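PDB 4QAS: CT263 from Chlamydia trachomatis, which probably hydrolyses the N-glycosidic bond of a nucleoside intermediate in the futalosine route to menaquinone, as an enzyme of the MTAN nucleosidase family. Local coordinates for residues Ala17-Ala20 and Arg21-Leu25; Asn84-Leu88 and Lys89-Ile93; Gln60-Ser63 and Pro64-Gly68. The protein carries 1 engineered substitution. One frame throughout, in Å; residues are numbered along the deposited sequence.

Contact 1 (Ala17-Ala20 and Arg21-Leu25); sequences AEAA and RTLSL
Leu-23 lays its CD1 methyl against the CB of Ala-19, one helical turn earlier, at 3.9 Å. With CG placed beside its own backbone N (chi1 -71°), the branch point of the leucine also comes over the carbonyl of Ala-19, CG standing 3.5 Å from Ala-19 O. That same oxygen accepts the N-H of Leu-23 in a straight bond of 3.0 Å (160° at the hydrogen), the donor coming in almost head-on to the carbonyl. The next bond along, from Ser-24 N to Ala-20 O, is weak and bent. The helix is kinked here, where the amides of Arg-21 and Thr-22 lack the regular i to i+4 bond. A water bridges the break, donating to Glu-18 O at 2.7 Å and accepting from Thr-22 OG1 at 2.7 Å, while Ser-184 OG bonds both Arg-21 N and Glu-18 O. Arg-21 bends back at chi2 and chi3, bringing Ser-24 CB over one guanidinium face, toward its rim. Arg-21 NE binds Gln-185, and Ser-24 OG bonds Ser-24 O of the second subunit. This is i to i+4 packing on a kinked helix that lies between a central sheet and helix 180-197 and borders the dimer interface.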
loop_
_atom_site.group_PDB
_atom_site.type_symbol
_atom_site.label_atom_id
_atom_site.label_comp_id
_atom_site.label_asym_id
_atom_site.label_seq_id
_atom_site.Cartn_x
_atom_site.Cartn_y
_atom_site.Cartn_z
ATOM N N ALA A 17 -13.106 -10.540 -2.516
ATOM C CA ALA A 17 -13.152 -9.193 -3.074
ATOM C C ALA A 17 -12.645 -8.186 -2.070
ATOM O O ALA A 17 -11.917 -7.251 -2.424
ATOM C CB ALA A 17 -14.574 -8.844 -3.511
ATOM N N GLU A 18 -13.010 -8.342 -0.807
ATOM C CA GLU A 18 -12.520 -7.403 0.185
ATOM C C GLU A 18 -11.005 -7.474 0.286
ATOM O O GLU A 18 -10.353 -6.449 0.457
ATOM C CB GLU A 18 -13.133 -7.684 1.558
ATOM C CG GLU A 18 -14.633 -7.347 1.713
ATOM C CD GLU A 18 -15.180 -7.623 3.107
ATOM O OE1 GLU A 18 -14.526 -8.344 3.901
ATOM O OE2 GLU A 18 -16.291 -7.160 3.433
ATOM N N ALA A 19 -10.457 -8.688 0.279
ATOM C CA ALA A 19 -9.042 -8.928 0.525
ATOM C C ALA A 19 -8.148 -8.550 -0.640
ATOM O O ALA A 19 -6.941 -8.363 -0.422
ATOM C CB ALA A 19 -8.847 -10.395 0.862
ATOM N N ALA A 20 -8.689 -8.463 -1.855
ATOM C CA ALA A 20 -7.848 -8.536 -3.052
ATOM C C ALA A 20 -6.728 -7.493 -3.056
ATOM O O ALA A 20 -5.565 -7.820 -3.327
ATOM C CB ALA A 20 -8.726 -8.406 -4.292
ATOM N N ARG A 21 -7.053 -6.224 -2.810
ATOM C CA ARG A 21 -6.015 -5.203 -2.971
ATOM C C ARG A 21 -5.000 -5.247 -1.838
ATOM O O ARG A 21 -3.820 -4.976 -2.064
ATOM C CB ARG A 21 -6.622 -3.814 -3.155
ATOM C CG ARG A 21 -7.513 -3.678 -4.401
ATOM C CD ARG A 21 -6.821 -4.013 -5.716
ATOM N NE ARG A 21 -5.519 -3.402 -5.814
ATOM C CZ ARG A 21 -4.569 -3.797 -6.635
ATOM N NH1 ARG A 21 -4.846 -4.676 -7.578
ATOM N NH2 ARG A 21 -3.366 -3.244 -6.605
ATOM N N THR A 22 -5.401 -5.657 -0.640
ATOM C CA THR A 22 -4.420 -5.850 0.420
ATOM C C THR A 22 -3.467 -6.991 0.093
ATOM O O THR A 22 -2.261 -6.893 0.352
ATOM C CB THR A 22 -5.124 -6.096 1.750
ATOM O OG1 THR A 22 -5.849 -4.909 2.117
ATOM C CG2 THR A 22 -4.124 -6.411 2.846
ATOM N N LEU A 23 -3.970 -8.063 -0.512
ATOM C CA LEU A 23 -3.113 -9.168 -0.892
ATOM C C LEU A 23 -2.135 -8.768 -1.984
ATOM O O LEU A 23 -1.077 -9.392 -2.090
ATOM C CB LEU A 23 -3.954 -10.360 -1.322
ATOM C CG LEU A 23 -4.725 -11.088 -0.201
ATOM C CD1 LEU A 23 -5.717 -12.065 -0.795
ATOM C CD2 LEU A 23 -3.759 -11.793 0.716
ATOM N N SER A 24 -2.432 -7.719 -2.763
ATOM C CA SER A 24 -1.484 -7.218 -3.749
ATOM C C SER A 24 -0.394 -6.341 -3.129
ATOM O O SER A 24 0.647 -6.156 -3.740
ATOM C CB SER A 24 -2.254 -6.446 -4.824
ATOM O OG SER A 24 -1.424 -6.170 -5.904
ATOM N N LEU A 25 -0.622 -5.783 -1.948
ATOM C CA LEU A 25 0.319 -4.819 -1.366
ATOM C C LEU A 25 1.634 -5.435 -0.951
ATOM O O LEU A 25 2.643 -4.736 -0.908
ATOM C CB LEU A 25 -0.248 -4.243 -0.089
ATOM C CG LEU A 25 -1.388 -3.292 -0.136
ATOM C CD1 LEU A 25 -1.602 -2.819 1.334
ATOM C CD2 LEU A 25 -1.083 -2.139 -1.049
HETATM O O HOH W 1 -8.055 -4.970 0.513
#

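Contact 2 (Asn84-Leu88 and Lys89-Ile93); sequences NIPLL and KTYTI
Lys-89 begins with CB beside the Pro-86 carbonyl, 3.8 Å from Pro-86 O; CG then leaves anti to the backbone N (chi1 -177°), which sends the chain toward the proline ring. The extended chain slants across that ring, where CD rests 3.6 Å from Pro-86 CG and somewhat farther from Pro-86 CD. Beyond CD the chain turns at its last torsion (chi4 67°), carrying the ammonium group away from the loop. The neighbouring ring carbon, Pro-86 CD, is 3.5 Å from Tyr-91 OH. Ile-85 touches the same tyrosine through its CG2 methyl, which approaches OH at 3.6 Å and CE1 at 3.9 Å, obliquely to the ring. The outer end of the phenol is thus bordered by aliphatic carbon from two successive residues. No hydrogen bond joins the two halves; the turn at Leu-88, whose backbone is left-handed, brings them together, and Ser-164 OG secures it by bonding both Pro-86 O and Lys-89 N. Through this turn the loop after strand 71-80 enters strand 90-99, which pairs with strands 158-167 and 119-124. Tyr-91 packs on Ala-120 of the latter, Ile-85 on Ser-164 of the former, and Leu-88 reaches Leu-183 on helix 180-197.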
loop_
_atom_site.group_PDB
_atom_site.type_symbol
_atom_site.label_atom_id
_atom_site.label_comp_id
_atom_site.label_asym_id
_atom_site.label_seq_id
_atom_site.Cartn_x
_atom_site.Cartn_y
_atom_site.Cartn_z
ATOM N N ASN A 84 -26.270 10.325 5.774
ATOM C CA ASN A 84 -25.170 11.243 6.064
ATOM C C ASN A 84 -23.801 10.573 6.045
ATOM O O ASN A 84 -22.796 11.246 6.306
ATOM C CB ASN A 84 -25.396 11.999 7.373
ATOM C CG ASN A 84 -25.280 11.121 8.593
ATOM O OD1 ASN A 84 -24.675 10.045 8.563
ATOM N ND2 ASN A 84 -25.845 11.596 9.704
ATOM N N ILE A 85 -23.738 9.277 5.753
ATOM C CA ILE A 85 -22.470 8.576 5.545
ATOM C C ILE A 85 -22.183 8.582 4.047
ATOM O O ILE A 85 -22.931 7.944 3.291
ATOM C CB ILE A 85 -22.578 7.135 6.062
ATOM C CG1 ILE A 85 -22.789 7.140 7.576
ATOM C CG2 ILE A 85 -21.344 6.313 5.693
ATOM C CD1 ILE A 85 -23.197 5.798 8.163
ATOM N N PRO A 86 -21.146 9.267 3.577
ATOM C CA PRO A 86 -20.816 9.192 2.159
ATOM C C PRO A 86 -20.266 7.810 1.838
ATOM O O PRO A 86 -19.755 7.118 2.720
ATOM C CB PRO A 86 -19.735 10.264 1.984
ATOM C CG PRO A 86 -19.057 10.281 3.300
ATOM C CD PRO A 86 -20.130 10.021 4.335
ATOM N N LEU A 87 -20.387 7.393 0.582
ATOM C CA LEU A 87 -19.785 6.143 0.131
ATOM C C LEU A 87 -18.283 6.290 -0.129
ATOM O O LEU A 87 -17.747 7.393 -0.282
ATOM C CB LEU A 87 -20.482 5.627 -1.124
ATOM C CG LEU A 87 -21.990 5.421 -0.969
ATOM C CD1 LEU A 87 -22.513 4.684 -2.167
ATOM C CD2 LEU A 87 -22.314 4.650 0.299
ATOM N N LEU A 88 -17.595 5.140 -0.169
ATOM C CA LEU A 88 -16.153 5.086 -0.444
ATOM C C LEU A 88 -15.343 5.773 0.641
ATOM O O LEU A 88 -14.238 6.266 0.387
ATOM C CB LEU A 88 -15.792 5.627 -1.829
ATOM C CG LEU A 88 -16.189 4.649 -2.923
ATOM C CD1 LEU A 88 -16.245 5.355 -4.258
ATOM C CD2 LEU A 88 -15.205 3.503 -2.988
ATOM N N LYS A 89 -15.861 5.806 1.860
ATOM C CA LYS A 89 -15.184 6.420 2.995
ATOM C C LYS A 89 -14.817 5.340 4.006
ATOM O O LYS A 89 -15.633 4.475 4.333
ATOM C CB LYS A 89 -16.068 7.469 3.656
ATOM C CG LYS A 89 -15.407 8.208 4.789
ATOM C CD LYS A 89 -16.164 9.438 5.194
ATOM C CE LYS A 89 -15.547 10.072 6.401
ATOM N NZ LYS A 89 -14.207 10.633 6.119
ATOM N N THR A 90 -13.599 5.399 4.515
ATOM C CA THR A 90 -13.072 4.408 5.429
ATOM C C THR A 90 -13.245 4.890 6.859
ATOM O O THR A 90 -12.863 6.016 7.184
ATOM C CB THR A 90 -11.599 4.196 5.113
ATOM O OG1 THR A 90 -11.470 3.984 3.699
ATOM C CG2 THR A 90 -11.060 3.035 5.912
ATOM N N TYR A 91 -13.816 4.042 7.700
ATOM C CA TYR A 91 -14.027 4.320 9.106
ATOM C C TYR A 91 -13.339 3.255 9.936
ATOM O O TYR A 91 -13.108 2.137 9.480
ATOM C CB TYR A 91 -15.517 4.272 9.441
ATOM C CG TYR A 91 -16.327 5.347 8.802
ATOM C CD1 TYR A 91 -16.889 5.189 7.547
ATOM C CD2 TYR A 91 -16.579 6.539 9.479
ATOM C CE1 TYR A 91 -17.662 6.171 6.982
ATOM C CE2 TYR A 91 -17.365 7.530 8.922
ATOM C CZ TYR A 91 -17.902 7.349 7.660
ATOM O OH TYR A 91 -18.697 8.307 7.048
ATOM N N THR A 92 -13.044 3.637 11.171
ATOM C CA THR A 92 -12.733 2.673 12.212
ATOM C C THR A 92 -13.921 2.550 13.148
ATOM O O THR A 92 -14.666 3.501 13.345
ATOM C CB THR A 92 -11.438 3.036 12.958
ATOM O OG1 THR A 92 -11.083 1.924 13.803
ATOM C CG2 THR A 92 -11.541 4.316 13.740
ATOM N N ILE A 93 -14.113 1.371 13.696
ATOM C CA ILE A 93 -15.309 1.049 14.484
ATOM C C ILE A 93 -15.037 1.177 15.975
ATOM O O ILE A 93 -13.999 0.720 16.486
ATOM C CB ILE A 93 -15.790 -0.357 14.112
ATOM C CG1 ILE A 93 -16.019 -0.453 12.607
ATOM C CG2 ILE A 93 -17.005 -0.741 14.922
ATOM C CD1 ILE A 93 -16.983 0.608 12.033
#

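Contact 3 (Gln60-Ser63 and Pro64-Gly68); sequences QALS and PPPSG
Two flat peptide groups, Ser-63 to Pro-64 and Pro-64 to Pro-65, shape this turn, and one face of the second is covered by the carbonyl of Leu-62. Leu-62 O stands above that plane, 3.5 Å from Pro-64 C and 3.3 Å from Pro-65 N, not a hydrogen bond, since the proline nitrogen carries no hydrogen. The same oxygen receives a CA-H contact from Pro-65 CA (3.3 Å, 122° at the hydrogen), and Gln-150 NE2 donates a hydrogen bond to it. The first peptide is cis: along one edge Pro-64 CD sits 2.8 Å from Ser-63 O, and along the other the two CA atoms are only 2.9 Å apart. This type VIb turn folds the proline run back over Leu-62. There the leucine CD2 methyl presses on Pro-66 CD at 3.4 Å, tighter than ordinary van der Waals contact, and the two side chains meet at about a right angle. Chi1 of Leu-62 is off-staggered (-94°), consistent with some strain there. The turn belongs to the link between strands 43-49 and 71-80. Helix 144-153 receives Leu-62 on Phe-146 and Ile-147, while Trp-72 of strand 71-80 packs against Leu-62, Pro-65 and Pro-66, and strand 7-13 meets Pro-66 through Leu-10.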
loop_
_atom_site.group_PDB
_atom_site.type_symbol
_atom_site.label_atom_id
_atom_site.label_comp_id
_atom_site.label_asym_id
_atom_site.label_seq_id
_atom_site.Cartn_x
_atom_site.Cartn_y
_atom_site.Cartn_z
ATOM N N GLN A 60 -16.879 -22.435 11.765
ATOM C CA GLN A 60 -15.536 -23.006 11.796
ATOM C C GLN A 60 -14.524 -22.221 10.962
ATOM O O GLN A 60 -13.353 -22.617 10.921
ATOM C CB GLN A 60 -15.598 -24.471 11.374
ATOM C CG GLN A 60 -16.359 -25.322 12.394
ATOM C CD GLN A 60 -16.353 -26.797 12.067
ATOM O OE1 GLN A 60 -17.397 -27.377 11.770
ATOM N NE2 GLN A 60 -15.175 -27.417 12.131
ATOM N N ALA A 61 -14.919 -21.125 10.317
ATOM C CA ALA A 61 -13.937 -20.264 9.675
ATOM C C ALA A 61 -13.005 -19.619 10.693
ATOM O O ALA A 61 -11.874 -19.253 10.349
ATOM C CB ALA A 61 -14.652 -19.174 8.886
ATOM N N LEU A 62 -13.473 -19.433 11.934
ATOM C CA LEU A 62 -12.698 -18.807 13.004
ATOM C C LEU A 62 -12.948 -19.509 14.326
ATOM O O LEU A 62 -12.912 -18.886 15.394
ATOM C CB LEU A 62 -13.065 -17.320 13.165
ATOM C CG LEU A 62 -12.269 -16.248 12.445
ATOM C CD1 LEU A 62 -12.762 -14.896 12.955
ATOM C CD2 LEU A 62 -10.774 -16.362 12.632
ATOM N N SER A 63 -13.211 -20.805 14.275
ATOM C CA SER A 63 -13.469 -21.577 15.467
ATOM C C SER A 63 -12.780 -22.928 15.292
ATOM O O SER A 63 -13.116 -23.662 14.357
ATOM C CB SER A 63 -14.965 -21.769 15.646
ATOM O OG SER A 63 -15.227 -22.522 16.814
ATOM N N PRO A 64 -11.795 -23.256 16.159
ATOM C CA PRO A 64 -11.277 -22.412 17.243
ATOM C C PRO A 64 -10.568 -21.188 16.691
ATOM O O PRO A 64 -10.062 -21.224 15.564
ATOM C CB PRO A 64 -10.266 -23.318 17.954
ATOM C CG PRO A 64 -9.845 -24.293 16.938
ATOM C CD PRO A 64 -11.029 -24.510 16.033
ATOM N N PRO A 65 -10.568 -20.094 17.453
ATOM C CA PRO A 65 -9.952 -18.875 16.957
ATOM C C PRO A 65 -8.448 -19.034 16.866
ATOM O O PRO A 65 -7.824 -19.735 17.683
ATOM C CB PRO A 65 -10.344 -17.827 18.013
ATOM C CG PRO A 65 -10.582 -18.577 19.219
ATOM C CD PRO A 65 -11.115 -19.916 18.806
ATOM N N PRO A 66 -7.815 -18.408 15.878
ATOM C CA PRO A 66 -6.353 -18.419 15.798
ATOM C C PRO A 66 -5.721 -17.858 17.064
ATOM O O PRO A 66 -6.086 -16.783 17.541
ATOM C CB PRO A 66 -6.072 -17.518 14.590
ATOM C CG PRO A 66 -7.291 -17.600 13.772
ATOM C CD PRO A 66 -8.420 -17.726 14.725
ATOM N N SER A 67 -4.734 -18.567 17.574
ATOM C CA SER A 67 -4.009 -18.145 18.760
ATOM C C SER A 67 -2.687 -17.490 18.358
ATOM O O SER A 67 -2.183 -17.668 17.243
ATOM C CB SER A 67 -3.732 -19.352 19.656
ATOM O OG SER A 67 -2.969 -20.307 18.943
ATOM N N GLY A 68 -2.161 -16.681 19.272
ATOM C CA GLY A 68 -0.788 -16.228 19.203
ATOM C C GLY A 68 -0.568 -14.872 18.572
ATOM O O GLY A 68 0.569 -14.386 18.592
#

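Overall arrangement
Along the chain the order is contact 1, contact 3, contact 2, each closing before the next opens. None touches another: the centres of contacts 1 and 2 are about 19 Å apart, those of 1 and 3 are about 21 Å apart, and those of 2 and 3, at about 28 Å, fall on opposite sides of the chain's centre. What they share is the mixed sheet. Contact 1 packs a helix on strands 7-13 and 43-49, contact 3 turns the chain between strands 43-49 and 71-80, and contact 2 brings it into strand 90-99. Helix 180-197 borders both contacts 1 and 2. Of the three, contact 1 alone meets the second subunit, so it ties the sheet packing to the dimer.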